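Local coordinates for microcin B17-processing protein McbD (Escherichia coli str. K-12 substr. MG1655, PDB 6GRH), which is required to process the inactive microcin B17 precursor McbA into the active antibiotic peptide, and belongs to the YcaO family, at residues H63-G71 / I128-A136; G150-I161 / S350-V358. The protein carries 1 engineered substitution. All blocks are in the same frame, centred on the assembly; numbering follows the deposited sequence.

Interaction 1: H63-G71 / I128-A136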
ATOM      1  N   HIS E  63     -15.677  30.312 -21.192  1.00 26.43           N
ATOM      2  CA  HIS E  63     -15.399  31.716 -21.432  1.00 26.68           C
ATOM      3  C   HIS E  63     -16.485  32.416 -22.297  1.00 27.31           C
ATOM      4  O   HIS E  63     -17.052  33.450 -21.907  1.00 27.44           O
ATOM      5  CB  HIS E  63     -14.045  31.885 -22.107  1.00 26.41           C
ATOM      6  CG  HIS E  63     -13.694  33.315 -22.353  1.00 26.83           C
ATOM      7  ND1 HIS E  63     -13.246  34.152 -21.353  1.00 26.67           N
ATOM      8  CD2 HIS E  63     -13.719  34.054 -23.489  1.00 27.27           C
ATOM      9  CE1 HIS E  63     -12.991  35.342 -21.870  1.00 27.85           C
ATOM     10  NE2 HIS E  63     -13.268  35.310 -23.164  1.00 27.55           N
ATOM     11  N   PHE E  64     -16.739  31.837 -23.464  1.00 27.29           N
ATOM     12  CA  PHE E  64     -17.644  32.433 -24.460  1.00 28.47           C
ATOM     13  C   PHE E  64     -19.109  32.336 -24.044  1.00 28.65           C
ATOM     14  O   PHE E  64     -19.868  33.287 -24.272  1.00 29.69           O
ATOM     15  CB  PHE E  64     -17.382  31.852 -25.853  1.00 28.52           C
ATOM     16  CG  PHE E  64     -16.066  32.281 -26.418  1.00 28.87           C
ATOM     17  CD1 PHE E  64     -15.920  33.565 -26.944  1.00 29.47           C
ATOM     18  CD2 PHE E  64     -14.962  31.436 -26.419  1.00 28.18           C
ATOM     19  CE1 PHE E  64     -14.702  33.979 -27.466  1.00 28.92           C
ATOM     20  CE2 PHE E  64     -13.745  31.855 -26.934  1.00 27.91           C
ATOM     21  CZ  PHE E  64     -13.615  33.132 -27.446  1.00 28.27           C
ATOM     22  N   PHE E  65     -19.489  31.249 -23.376  1.00 28.30           N
ATOM     23  CA  PHE E  65     -20.881  31.071 -22.888  1.00 29.06           C
ATOM     24  C   PHE E  65     -21.203  31.765 -21.564  1.00 29.40           C
ATOM     25  O   PHE E  65     -22.339  32.216 -21.351  1.00 29.49           O
ATOM     26  CB  PHE E  65     -21.237  29.574 -22.764  1.00 29.40           C
ATOM     27  CG  PHE E  65     -21.602  28.918 -24.062  1.00 30.02           C
ATOM     28  CD1 PHE E  65     -20.622  28.488 -24.956  1.00 30.02           C
ATOM     29  CD2 PHE E  65     -22.936  28.724 -24.392  1.00 31.48           C
ATOM     30  CE1 PHE E  65     -20.968  27.888 -26.148  1.00 30.56           C
ATOM     31  CE2 PHE E  65     -23.289  28.142 -25.606  1.00 32.10           C
ATOM     32  CZ  PHE E  65     -22.313  27.729 -26.478  1.00 31.48           C
ATOM     33  N   ASN E  66     -20.240  31.847 -20.653  1.00 28.90           N
ATOM     34  CA  ASN E  66     -20.584  32.165 -19.252  1.00 29.67           C
ATOM     35  C   ASN E  66     -19.882  33.361 -18.677  1.00 31.03           C
ATOM     36  O   ASN E  66     -20.275  33.786 -17.571  1.00 32.55           O
ATOM     37  CB  ASN E  66     -20.210  31.028 -18.303  1.00 28.86           C
ATOM     38  CG  ASN E  66     -20.897  29.719 -18.595  1.00 28.95           C
ATOM     39  OD1 ASN E  66     -20.334  28.678 -18.257  1.00 29.30           O
ATOM     40  ND2 ASN E  66     -22.081  29.735 -19.190  1.00 28.68           N
ATOM     41  N   GLU E  67     -18.833  33.864 -19.328  1.00 31.49           N
ATOM     42  CA  GLU E  67     -17.856  34.718 -18.626  1.00 32.73           C
ATOM     43  C   GLU E  67     -17.464  36.053 -19.262  1.00 34.64           C
ATOM     44  O   GLU E  67     -16.633  36.762 -18.664  1.00 36.05           O
ATOM     45  CB  GLU E  67     -16.590  33.919 -18.358  1.00 32.03           C
ATOM     46  CG  GLU E  67     -16.768  32.780 -17.369  1.00 31.71           C
ATOM     47  CD  GLU E  67     -15.467  32.027 -17.110  1.00 32.09           C
ATOM     48  OE1 GLU E  67     -14.491  32.153 -17.900  1.00 32.13           O
ATOM     49  OE2 GLU E  67     -15.402  31.263 -16.120  1.00 32.41           O
ATOM     50  N   ILE E  68     -18.060  36.431 -20.397  1.00 34.73           N
ATOM     51  CA  ILE E  68     -17.662  37.670 -21.061  1.00 36.84           C
ATOM     52  C   ILE E  68     -18.286  38.868 -20.338  1.00 37.68           C
ATOM     53  O   ILE E  68     -19.491  38.867 -20.075  1.00 37.16           O
ATOM     54  CB  ILE E  68     -18.107  37.756 -22.541  1.00 37.24           C
ATOM     55  CG1 ILE E  68     -17.752  36.495 -23.351  1.00 37.67           C
ATOM     56  CG2 ILE E  68     -17.525  39.016 -23.202  1.00 38.14           C
ATOM     57  CD1 ILE E  68     -16.364  36.456 -23.934  1.00 36.65           C
ATOM     58  N   VAL E  69     -17.462  39.879 -20.042  1.00 38.73           N
ATOM     59  CA  VAL E  69     -17.947  41.201 -19.625  1.00 40.26           C
ATOM     60  C   VAL E  69     -17.419  42.209 -20.637  1.00 41.29           C
ATOM     61  O   VAL E  69     -16.228  42.212 -20.954  1.00 40.50           O
ATOM     62  CB  VAL E  69     -17.530  41.574 -18.182  1.00 41.09           C
ATOM     63  CG1 VAL E  69     -17.965  43.002 -17.824  1.00 42.55           C
ATOM     64  CG2 VAL E  69     -18.139  40.574 -17.185  1.00 40.65           C
ATOM     65  N   THR E  70     -18.316  43.049 -21.154  1.00 41.81           N
ATOM     66  CA  THR E  70     -17.968  44.007 -22.220  1.00 43.26           C
ATOM     67  C   THR E  70     -17.275  45.235 -21.675  1.00 45.26           C
ATOM     68  O   THR E  70     -17.401  45.564 -20.511  1.00 45.76           O
ATOM     69  CB  THR E  70     -19.201  44.452 -23.004  1.00 43.76           C
ATOM     70  OG1 THR E  70     -20.137  45.083 -22.120  1.00 43.42           O
ATOM     71  CG2 THR E  70     -19.855  43.235 -23.634  1.00 43.84           C
ATOM     72  N   GLY E  71     -16.543  45.921 -22.538  1.00 47.93           N
ATOM     73  CA  GLY E  71     -15.645  46.967 -22.086  1.00 50.18           C
ATOM     74  C   GLY E  71     -16.143  48.368 -22.317  1.00 52.98           C
ATOM     75  O   GLY E  71     -15.346  49.306 -22.244  1.00 57.08           O
ATOM     76  N   ILE E 128     -21.381  39.601 -31.246  1.00 34.59           N
ATOM     77  CA  ILE E 128     -20.861  38.531 -32.096  1.00 35.86           C
ATOM     78  C   ILE E 128     -20.127  37.427 -31.292  1.00 34.85           C
ATOM     79  O   ILE E 128     -20.121  36.269 -31.698  1.00 35.65           O
ATOM     80  CB  ILE E 128     -19.952  39.112 -33.208  1.00 37.04           C
ATOM     81  CG1 ILE E 128     -20.762  40.117 -34.037  1.00 38.61           C
ATOM     82  CG2 ILE E 128     -19.420  38.008 -34.120  1.00 37.14           C
ATOM     83  CD1 ILE E 128     -19.922  40.993 -34.930  1.00 39.80           C
ATOM     84  N   ILE E 129     -19.548  37.802 -30.155  0.50 34.43           N
ATOM     85  CA  ILE E 129     -18.625  36.956 -29.405  0.50 33.51           C
ATOM     86  C   ILE E 129     -19.244  36.229 -28.215  0.50 33.19           C
ATOM     87  O   ILE E 129     -18.963  35.055 -27.993  0.50 32.53           O
ATOM     88  CB  ILE E 129     -17.421  37.802 -28.960  0.50 33.35           C
ATOM     89  CG1 ILE E 129     -16.305  37.583 -29.972  0.50 33.25           C
ATOM     90  CG2 ILE E 129     -16.961  37.425 -27.563  0.50 32.68           C
ATOM     91  CD1 ILE E 129     -15.651  38.846 -30.476  0.50 34.04           C
ATOM     92  N   ALA E 130     -20.086  36.926 -27.462  1.00 33.57           N
ATOM     93  CA  ALA E 130     -20.701  36.368 -26.261  1.00 33.93           C
ATOM     94  C   ALA E 130     -21.866  35.424 -26.632  1.00 34.64           C
ATOM     95  O   ALA E 130     -22.732  35.811 -27.393  1.00 35.02           O
ATOM     96  CB  ALA E 130     -21.197  37.515 -25.395  1.00 33.83           C
ATOM     97  N   LEU E 131     -21.886  34.203 -26.105  0.50 34.08           N
ATOM     98  CA  LEU E 131     -22.939  33.260 -26.488  0.50 34.95           C
ATOM     99  C   LEU E 131     -24.185  33.357 -25.599  0.50 36.27           C
ATOM    100  O   LEU E 131     -25.291  33.011 -26.047  0.50 36.71           O
ATOM    101  CB  LEU E 131     -22.380  31.844 -26.598  0.50 34.41           C
ATOM    102  CG  LEU E 131     -21.716  31.611 -27.967  0.50 34.50           C
ATOM    103  CD1 LEU E 131     -21.638  32.875 -28.807  0.50 34.90           C
ATOM    104  CD2 LEU E 131     -20.336  31.030 -27.786  0.50 33.57           C
ATOM    105  N   ASP E 132     -24.037  33.919 -24.398  1.00 36.68           N
ATOM    106  CA  ASP E 132     -25.191  34.111 -23.502  1.00 37.57           C
ATOM    107  C   ASP E 132     -26.090  35.268 -23.977  1.00 38.75           C
ATOM    108  O   ASP E 132     -25.680  36.077 -24.805  1.00 38.78           O
ATOM    109  CB  ASP E 132     -24.708  34.406 -22.086  1.00 37.25           C
ATOM    110  CG  ASP E 132     -24.095  35.782 -21.966  1.00 38.47           C
ATOM    111  OD1 ASP E 132     -22.963  35.982 -22.473  1.00 38.74           O
ATOM    112  OD2 ASP E 132     -24.761  36.685 -21.409  1.00 39.53           O
ATOM    113  N   ASN E 133     -27.299  35.370 -23.433  1.00 39.47           N
ATOM    114  CA  ASN E 133     -28.258  36.396 -23.909  1.00 41.67           C
ATOM    115  C   ASN E 133     -28.296  37.664 -23.066  1.00 41.84           C
ATOM    116  O   ASN E 133     -29.093  38.548 -23.342  1.00 42.80           O
ATOM    117  CB  ASN E 133     -29.661  35.794 -24.069  1.00 44.24           C
ATOM    118  CG  ASN E 133     -29.696  34.703 -25.126  1.00 45.76           C
ATOM    119  OD1 ASN E 133     -28.858  34.670 -26.031  1.00 47.48           O
ATOM    120  ND2 ASN E 133     -30.658  33.804 -25.018  1.00 48.75           N
ATOM    121  N   ILE E 134     -27.403  37.762 -22.083  1.00 40.50           N
ATOM    122  CA  ILE E 134     -27.343  38.879 -21.151  1.00 41.37           C
ATOM    123  C   ILE E 134     -26.264  39.897 -21.510  1.00 40.34           C
ATOM    124  O   ILE E 134     -26.482  41.102 -21.412  1.00 40.40           O
ATOM    125  CB  ILE E 134     -27.132  38.337 -19.707  1.00 41.91           C
ATOM    126  CG1 ILE E 134     -28.376  37.521 -19.300  1.00 43.59           C
ATOM    127  CG2 ILE E 134     -26.899  39.485 -18.724  1.00 42.87           C
ATOM    128  CD1 ILE E 134     -28.204  36.579 -18.136  1.00 43.54           C
ATOM    129  N   THR E 135     -25.096  39.404 -21.906  1.00 39.62           N
ATOM    130  CA  THR E 135     -23.918  40.237 -22.115  1.00 39.31           C
ATOM    131  C   THR E 135     -24.202  41.421 -23.041  1.00 40.44           C
ATOM    132  O   THR E 135     -23.904  42.555 -22.686  1.00 41.48           O
ATOM    133  CB  THR E 135     -22.763  39.380 -22.642  1.00 38.71           C
ATOM    134  OG1 THR E 135     -22.501  38.350 -21.685  1.00 37.31           O
ATOM    135  CG2 THR E 135     -21.526  40.205 -22.838  1.00 38.73           C
ATOM    136  N   ALA E 136     -24.820  41.154 -24.192  1.00 40.30           N
ATOM    137  CA  ALA E 136     -25.123  42.190 -25.171  1.00 41.02           C
ATOM    138  C   ALA E 136     -26.582  42.117 -25.595  1.00 41.57           C
ATOM    139  O   ALA E 136     -26.905  42.284 -26.773  1.00 41.14           O
ATOM    140  CB  ALA E 136     -24.181  42.050 -26.380  1.00 41.10           C
TER
HETATM  141  O   HOH W   1     -20.407  35.170 -21.828  1.00 36.32           O

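Interaction 2: G150-I161 / S350-V358. With EDO (1,2-ethanediol), chain Q.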
ATOM      1  N   GLY E 150     -14.496  29.851 -34.999  1.00 35.18           N
ATOM      2  CA  GLY E 150     -13.249  30.557 -34.834  1.00 34.91           C
ATOM      3  C   GLY E 150     -12.736  30.711 -33.411  1.00 33.79           C
ATOM      4  O   GLY E 150     -11.735  31.382 -33.214  1.00 33.97           O
ATOM      5  N   CYS E 151     -13.406  30.107 -32.437  1.00 32.97           N
ATOM      6  CA  CYS E 151     -13.035  30.233 -31.020  1.00 32.54           C
ATOM      7  C   CYS E 151     -11.955  29.225 -30.673  1.00 32.47           C
ATOM      8  O   CYS E 151     -11.975  28.095 -31.174  1.00 32.54           O
ATOM      9  CB  CYS E 151     -14.226  29.976 -30.114  1.00 32.73           C
ATOM     10  SG  CYS E 151     -15.491  31.275 -30.131  1.00 34.86           S
ATOM     11  N   SER E 152     -11.012  29.638 -29.827  1.00 31.26           N
ATOM     12  CA  SER E 152      -9.937  28.754 -29.377  1.00 30.78           C
ATOM     13  C   SER E 152      -9.426  29.157 -28.002  1.00 29.55           C
ATOM     14  O   SER E 152      -9.637  30.288 -27.548  1.00 28.36           O
ATOM     15  CB  SER E 152      -8.783  28.737 -30.387  1.00 31.47           C
ATOM     16  OG  SER E 152      -8.066  27.520 -30.306  1.00 33.19           O
ATOM     17  N   PHE E 153      -8.784  28.190 -27.346  1.00 28.79           N
ATOM     18  CA  PHE E 153      -8.158  28.371 -26.039  1.00 28.22           C
ATOM     19  C   PHE E 153      -6.795  27.715 -26.083  1.00 28.37           C
ATOM     20  O   PHE E 153      -6.673  26.582 -26.561  1.00 27.61           O
ATOM     21  CB  PHE E 153      -9.005  27.726 -24.947  1.00 28.00           C
ATOM     22  CG  PHE E 153      -8.329  27.671 -23.611  1.00 27.72           C
ATOM     23  CD1 PHE E 153      -8.377  28.757 -22.749  1.00 27.76           C
ATOM     24  CD2 PHE E 153      -7.618  26.540 -23.218  1.00 27.78           C
ATOM     25  CE1 PHE E 153      -7.763  28.708 -21.520  1.00 27.79           C
ATOM     26  CE2 PHE E 153      -6.995  26.488 -21.979  1.00 27.93           C
ATOM     27  CZ  PHE E 153      -7.078  27.565 -21.118  1.00 27.95           C
ATOM     28  N   HIS E 154      -5.764  28.396 -25.595  1.00 29.13           N
ATOM     29  CA  HIS E 154      -4.464  27.748 -25.451  1.00 30.44           C
ATOM     30  C   HIS E 154      -3.572  28.447 -24.449  1.00 29.83           C
ATOM     31  O   HIS E 154      -3.888  29.535 -24.013  1.00 28.46           O
ATOM     32  CB  HIS E 154      -3.757  27.703 -26.816  1.00 33.24           C
ATOM     33  CG  HIS E 154      -2.979  26.439 -27.029  1.00 37.05           C
ATOM     34  ND1 HIS E 154      -1.682  26.276 -26.579  1.00 39.18           N
ATOM     35  CD2 HIS E 154      -3.342  25.253 -27.584  1.00 38.32           C
ATOM     36  CE1 HIS E 154      -1.272  25.052 -26.867  1.00 41.18           C
ATOM     37  NE2 HIS E 154      -2.257  24.413 -27.480  1.00 40.78           N
ATOM     38  N   GLY E 155      -2.452  27.808 -24.090  1.00 29.88           N
ATOM     39  CA  GLY E 155      -1.433  28.393 -23.219  1.00 30.60           C
ATOM     40  C   GLY E 155      -0.513  29.443 -23.814  1.00 32.16           C
ATOM     41  O   GLY E 155       0.238  30.092 -23.084  1.00 32.65           O
ATOM     42  N   SER E 156      -0.560  29.638 -25.132  1.00 33.60           N
ATOM     43  CA  SER E 156       0.185  30.732 -25.781  1.00 34.75           C
ATOM     44  C   SER E 156      -0.718  31.428 -26.778  1.00 34.72           C
ATOM     45  O   SER E 156      -1.598  30.798 -27.382  1.00 33.63           O
ATOM     46  CB  SER E 156       1.490  30.235 -26.429  1.00 36.07           C
ATOM     47  OG  SER E 156       1.320  29.645 -27.709  1.00 36.66           O
ATOM     48  N   LEU E 157      -0.530  32.741 -26.902  1.00 34.25           N
ATOM     49  CA  LEU E 157      -1.304  33.538 -27.839  1.00 34.67           C
ATOM     50  C   LEU E 157      -1.159  33.028 -29.285  1.00 34.87           C
ATOM     51  O   LEU E 157      -2.162  32.899 -29.988  1.00 33.18           O
ATOM     52  CB  LEU E 157      -0.916  35.010 -27.727  1.00 35.02           C
ATOM     53  CG  LEU E 157      -1.548  35.994 -28.692  1.00 35.94           C
ATOM     54  CD1 LEU E 157      -3.064  35.896 -28.726  1.00 35.80           C
ATOM     55  CD2 LEU E 157      -1.103  37.391 -28.295  1.00 37.39           C
ATOM     56  N   ASN E 158       0.072  32.713 -29.710  1.00 35.65           N
ATOM     57  CA  ASN E 158       0.296  32.193 -31.075  1.00 37.18           C
ATOM     58  C   ASN E 158      -0.432  30.870 -31.308  1.00 35.51           C
ATOM     59  O   ASN E 158      -1.039  30.692 -32.353  1.00 34.23           O
ATOM     60  CB  ASN E 158       1.785  31.984 -31.377  1.00 40.59           C
ATOM     61  CG  ASN E 158       2.496  33.259 -31.758  1.00 44.59           C
ATOM     62  OD1 ASN E 158       3.675  33.423 -31.432  1.00 49.51           O
ATOM     63  ND2 ASN E 158       1.812  34.163 -32.480  1.00 47.12           N
ATOM     64  N   ASP E 159      -0.379  29.956 -30.338  1.00 34.42           N
ATOM     65  CA  ASP E 159      -1.128  28.706 -30.442  1.00 34.45           C
ATOM     66  C   ASP E 159      -2.657  28.924 -30.428  1.00 32.39           C
ATOM     67  O   ASP E 159      -3.379  28.235 -31.140  1.00 31.08           O
ATOM     68  CB  ASP E 159      -0.710  27.705 -29.364  1.00 35.60           C
ATOM     69  CG  ASP E 159       0.707  27.180 -29.563  1.00 38.13           C
ATOM     70  OD1 ASP E 159       1.267  27.249 -30.672  1.00 40.86           O
ATOM     71  OD2 ASP E 159       1.288  26.701 -28.586  1.00 41.19           O
ATOM     72  N   ALA E 160      -3.147  29.887 -29.654  1.00 31.03           N
ATOM     73  CA  ALA E 160      -4.595  30.172 -29.647  1.00 30.59           C
ATOM     74  C   ALA E 160      -5.003  30.736 -31.016  1.00 30.51           C
ATOM     75  O   ALA E 160      -5.989  30.271 -31.604  1.00 29.48           O
ATOM     76  CB  ALA E 160      -4.993  31.116 -28.498  1.00 30.01           C
ATOM     77  N   ILE E 161      -4.231  31.693 -31.524  1.00 31.02           N
ATOM     78  CA  ILE E 161      -4.493  32.278 -32.854  1.00 33.10           C
ATOM     79  C   ILE E 161      -4.461  31.192 -33.949  1.00 34.26           C
ATOM     80  O   ILE E 161      -5.368  31.128 -34.787  1.00 34.18           O
ATOM     81  CB  ILE E 161      -3.528  33.441 -33.226  1.00 33.87           C
ATOM     82  CG1 ILE E 161      -3.767  34.639 -32.311  1.00 34.16           C
ATOM     83  CG2 ILE E 161      -3.750  33.897 -34.670  1.00 34.47           C
ATOM     84  CD1 ILE E 161      -2.692  35.708 -32.356  1.00 34.58           C
ATOM     85  N   SER E 350       1.930  31.680 -15.613  1.00 30.79           N
ATOM     86  CA  SER E 350       1.644  31.661 -17.041  1.00 31.23           C
ATOM     87  C   SER E 350       0.361  32.430 -17.321  1.00 28.81           C
ATOM     88  O   SER E 350      -0.359  32.824 -16.410  1.00 27.80           O
ATOM     89  CB  SER E 350       1.475  30.203 -17.521  1.00 32.04           C
ATOM     90  OG  SER E 350       2.648  29.468 -17.217  1.00 34.78           O
ATOM     91  N   LEU E 351       0.093  32.616 -18.593  1.00 27.96           N
ATOM     92  CA  LEU E 351      -1.170  33.164 -19.083  1.00 27.93           C
ATOM     93  C   LEU E 351      -1.811  32.110 -19.959  1.00 27.04           C
ATOM     94  O   LEU E 351      -1.108  31.433 -20.724  1.00 28.48           O
ATOM     95  CB  LEU E 351      -0.936  34.423 -19.910  1.00 28.42           C
ATOM     96  CG  LEU E 351      -0.514  35.631 -19.102  1.00 28.91           C
ATOM     97  CD1 LEU E 351      -0.007  36.716 -20.006  1.00 29.56           C
ATOM     98  CD2 LEU E 351      -1.663  36.164 -18.269  1.00 29.27           C
ATOM     99  N   VAL E 352      -3.110  31.957 -19.819  1.00 26.04           N
ATOM    100  CA  VAL E 352      -3.930  31.219 -20.777  1.00 25.49           C
ATOM    101  C   VAL E 352      -4.693  32.255 -21.606  1.00 25.47           C
ATOM    102  O   VAL E 352      -4.975  33.357 -21.111  1.00 25.25           O
ATOM    103  CB  VAL E 352      -4.852  30.197 -20.109  1.00 25.14           C
ATOM    104  CG1 VAL E 352      -4.023  29.181 -19.297  1.00 25.51           C
ATOM    105  CG2 VAL E 352      -5.967  30.842 -19.234  1.00 24.90           C
ATOM    106  N   TRP E 353      -5.026  31.867 -22.847  1.00 25.34           N
ATOM    107  CA  TRP E 353      -5.507  32.754 -23.907  1.00 25.33           C
ATOM    108  C   TRP E 353      -6.803  32.233 -24.487  1.00 25.43           C
ATOM    109  O   TRP E 353      -6.932  31.021 -24.753  1.00 25.25           O
ATOM    110  CB  TRP E 353      -4.467  32.838 -25.006  1.00 25.37           C
ATOM    111  CG  TRP E 353      -3.254  33.518 -24.496  1.00 25.97           C
ATOM    112  CD1 TRP E 353      -2.199  32.942 -23.857  1.00 26.02           C
ATOM    113  CD2 TRP E 353      -3.014  34.917 -24.495  1.00 26.80           C
ATOM    114  NE1 TRP E 353      -1.307  33.902 -23.474  1.00 26.79           N
ATOM    115  CE2 TRP E 353      -1.789  35.127 -23.844  1.00 27.17           C
ATOM    116  CE3 TRP E 353      -3.726  36.027 -24.984  1.00 27.61           C
ATOM    117  CZ2 TRP E 353      -1.233  36.393 -23.693  1.00 28.07           C
ATOM    118  CZ3 TRP E 353      -3.171  37.297 -24.824  1.00 28.06           C
ATOM    119  CH2 TRP E 353      -1.933  37.462 -24.201  1.00 28.23           C
ATOM    120  N   TYR E 354      -7.753  33.138 -24.668  1.00 25.34           N
ATOM    121  CA  TYR E 354      -8.994  32.859 -25.379  1.00 26.04           C
ATOM    122  C   TYR E 354      -8.973  33.760 -26.597  1.00 27.24           C
ATOM    123  O   TYR E 354      -8.643  34.963 -26.472  1.00 28.11           O
ATOM    124  CB  TYR E 354     -10.210  33.198 -24.523  1.00 26.03           C
ATOM    125  CG  TYR E 354     -10.152  32.677 -23.118  1.00 25.92           C
ATOM    126  CD1 TYR E 354      -9.504  33.389 -22.118  1.00 26.63           C
ATOM    127  CD2 TYR E 354     -10.768  31.477 -22.774  1.00 25.85           C
ATOM    128  CE1 TYR E 354      -9.459  32.909 -20.798  1.00 26.44           C
ATOM    129  CE2 TYR E 354     -10.728  30.983 -21.477  1.00 25.46           C
ATOM    130  CZ  TYR E 354     -10.092  31.704 -20.489  1.00 26.10           C
ATOM    131  OH  TYR E 354     -10.068  31.220 -19.197  1.00 26.91           O
ATOM    132  N   THR E 355      -9.279  33.203 -27.762  1.00 26.71           N
ATOM    133  CA  THR E 355      -9.300  33.998 -28.985  1.00 27.43           C
ATOM    134  C   THR E 355     -10.493  33.612 -29.836  1.00 27.78           C
ATOM    135  O   THR E 355     -10.943  32.465 -29.791  1.00 26.83           O
ATOM    136  CB  THR E 355      -8.039  33.795 -29.858  1.00 27.82           C
ATOM    137  OG1 THR E 355      -7.794  32.397 -30.003  1.00 28.44           O
ATOM    138  CG2 THR E 355      -6.825  34.466 -29.246  1.00 28.22           C
ATOM    139  N   LYS E 356     -10.959  34.562 -30.647  1.00 28.76           N
ATOM    140  CA  LYS E 356     -11.912  34.272 -31.721  1.00 30.27           C
ATOM    141  C   LYS E 356     -11.566  35.129 -32.928  1.00 31.08           C
ATOM    142  O   LYS E 356     -11.418  36.355 -32.816  1.00 30.37           O
ATOM    143  CB  LYS E 356     -13.358  34.533 -31.292  1.00 31.30           C
ATOM    144  CG  LYS E 356     -14.433  34.145 -32.331  1.00 33.07           C
ATOM    145  CD  LYS E 356     -15.787  34.654 -31.877  1.00 34.75           C
ATOM    146  CE  LYS E 356     -16.938  34.448 -32.861  1.00 36.45           C
ATOM    147  NZ  LYS E 356     -17.397  33.036 -32.869  1.00 36.66           N
ATOM    148  N   ILE E 357     -11.407  34.462 -34.063  1.00 31.93           N
ATOM    149  CA  ILE E 357     -11.182  35.127 -35.315  1.00 33.55           C
ATOM    150  C   ILE E 357     -12.523  35.360 -35.979  1.00 34.36           C
ATOM    151  O   ILE E 357     -13.287  34.412 -36.175  1.00 35.50           O
ATOM    152  CB  ILE E 357     -10.183  34.361 -36.208  1.00 34.11           C
ATOM    153  CG1 ILE E 357      -8.812  34.455 -35.542  1.00 34.50           C
ATOM    154  CG2 ILE E 357     -10.163  34.979 -37.603  1.00 35.16           C
ATOM    155  CD1 ILE E 357      -7.668  33.837 -36.279  1.00 35.36           C
ATOM    156  N   VAL E 358     -12.759  36.630 -36.317  1.00 34.36           N
ATOM    157  CA  VAL E 358     -14.018  37.163 -36.816  1.00 35.58           C
ATOM    158  C   VAL E 358     -13.754  38.022 -38.047  1.00 35.41           C
ATOM    159  O   VAL E 358     -12.868  38.875 -38.017  1.00 36.17           O
ATOM    160  CB  VAL E 358     -14.685  38.118 -35.792  1.00 35.92           C
ATOM    161  CG1 VAL E 358     -15.973  38.716 -36.348  1.00 37.88           C
ATOM    162  CG2 VAL E 358     -14.972  37.396 -34.492  1.00 35.90           C
TER
HETATM  163  C1  EDO Q 701       2.771  32.213 -21.085  1.00 41.29           C
HETATM  164  O1  EDO Q 701       1.581  31.445 -20.875  1.00 41.88           O
HETATM  165  C2  EDO Q 701       2.411  33.517 -21.792  1.00 41.08           C
HETATM  166  O2  EDO Q 701       1.328  33.336 -22.713  1.00 38.30           O

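Interaction 1: H63-G71 / I128-A136
L131 covers one face of the F65 ring: its CB lies 3.8 Å from the ring centroid, almost straight above it, a CH-pi contact. At the F64 ring, I129 O approaches the edge instead, 3.5 Å from F64 CD1 and close to the ring plane, so the ring's polarised C-H rim faces a carbonyl oxygen, while CD2 of its neighbour H63 lies over one face.

These phenylalanines sit in the last turn of helix 47-66, where carbonyls run out of helical partners. F64 O instead takes the amide of L131, with F64 O and L131 N 2.9 Å apart and the bond nearly straight at 176°, although the donor stands above the carbonyl plane. A water donates to F64 O and to D132 OD1 and accepts from I68 N, replacing the direct bond that a continued helix would make from I68 N to F64 O.

Beyond the helix, I68 turns its branched chain toward the loop, its CG1 4.1 Å from A130 CB, where small alanine lets the backbones come close. The methyls T70 CG2 and T135 CG2 touch at 3.6 Å, their side chains running antiparallel to one another.

D132 organises the loop in an Asx motif. With CG between its backbone N and carbonyl carbon (chi1 71°), the carboxylate folds back onto the following residues: OD2 accepts the amides of I134 and T135 from one face of its plane, and T135 OG1 meets the syn side of D132 OD1, at a modelled distance too short to be taken literally. K206 of the McbB chain also binds T135 OG1. So many donors, with a lysine nearby, would probably keep D132 ionised, suiting a buried aspartate that, through the water, joins the loop to the helix end.

Interaction 2: G150-I161 / S350-V358
Strands 151-154 and 350-358 run antiparallel, their axes at 156°, and pair in the antiparallel sheet of this YcaO protein that also contains strand 339-347, with S152-T355 and H154-W353 as hydrogen-bonded pairs and C151-K356 and F153-Y354 as non-hydrogen-bonded ones. S152 N reaches T355 O at 2.8 Å. Glycine suits G150, where phi is positive and a CB would run into I357 O; I357 N donates to G150 O.

On the face of F153 and Y354 the packing is aromatic. With CG anti to the backbone N (chi1 171°), F153 swings its ring along the partner strand: CD1 lies 3.5 Å from Y354 CE2, and CE1 rests 3.6 Å from V352 CB. The two rings meet obliquely, planes at 52°, and point the same way. Y354 OH bonds E345. Beside them C151 SG borders the chain of K356, whose last bond turns to bring NZ to the carbonyls of C149 and D147.

The other face receives helix 157-180, which starts after two intervening residues; S156 is its N-cap, OG accepting from D159 N. L157 CB sits 3.9 Å from the centroid of the six-membered ring of W353, over its face, and L157 N lies over the same indole while donating to E19 of the McbB chain. One turn on, A160 CB fits between T355 and W353, 3.9 Å from W353 CB. T355 OG1 reaches the helix too, hydrogen-bonded to S164 and only weakly, if at all, to A160 O; I161 and I357 continue the apolar layer.

At the outer end an ethanediol, probably from the crystallisation liquor, bridges the elements and also bonds E19 of McbB. L351 N donates to its O1 at 3.0 Å, and W353 NE1 donates to its O2 at 2.8 Å, in the plane of the indole.

Overall arrangement
Both contacts are largely buried, but they do different structural work. Interaction 2 lies nearer the chain's centre and joins regular elements, strand to strand and helix to sheet, through repeated backbone bonds and broad aromatic packing. Interaction 1, farther out, fastens an irregular loop to a helix end with one direct backbone bond, a bridging water and an aspartate, while McbB adds polar bonds to its helix end and loop. McbB also approaches interaction 2, with residues including E19. The two touch along helix 47-66: H63 stacks on Y354, beside a packing contact of 3.4 Å between H63 CB and Y354 CD2, and F64 packs against C151, so the helix end of interaction 1 rests on the sheet of interaction 2.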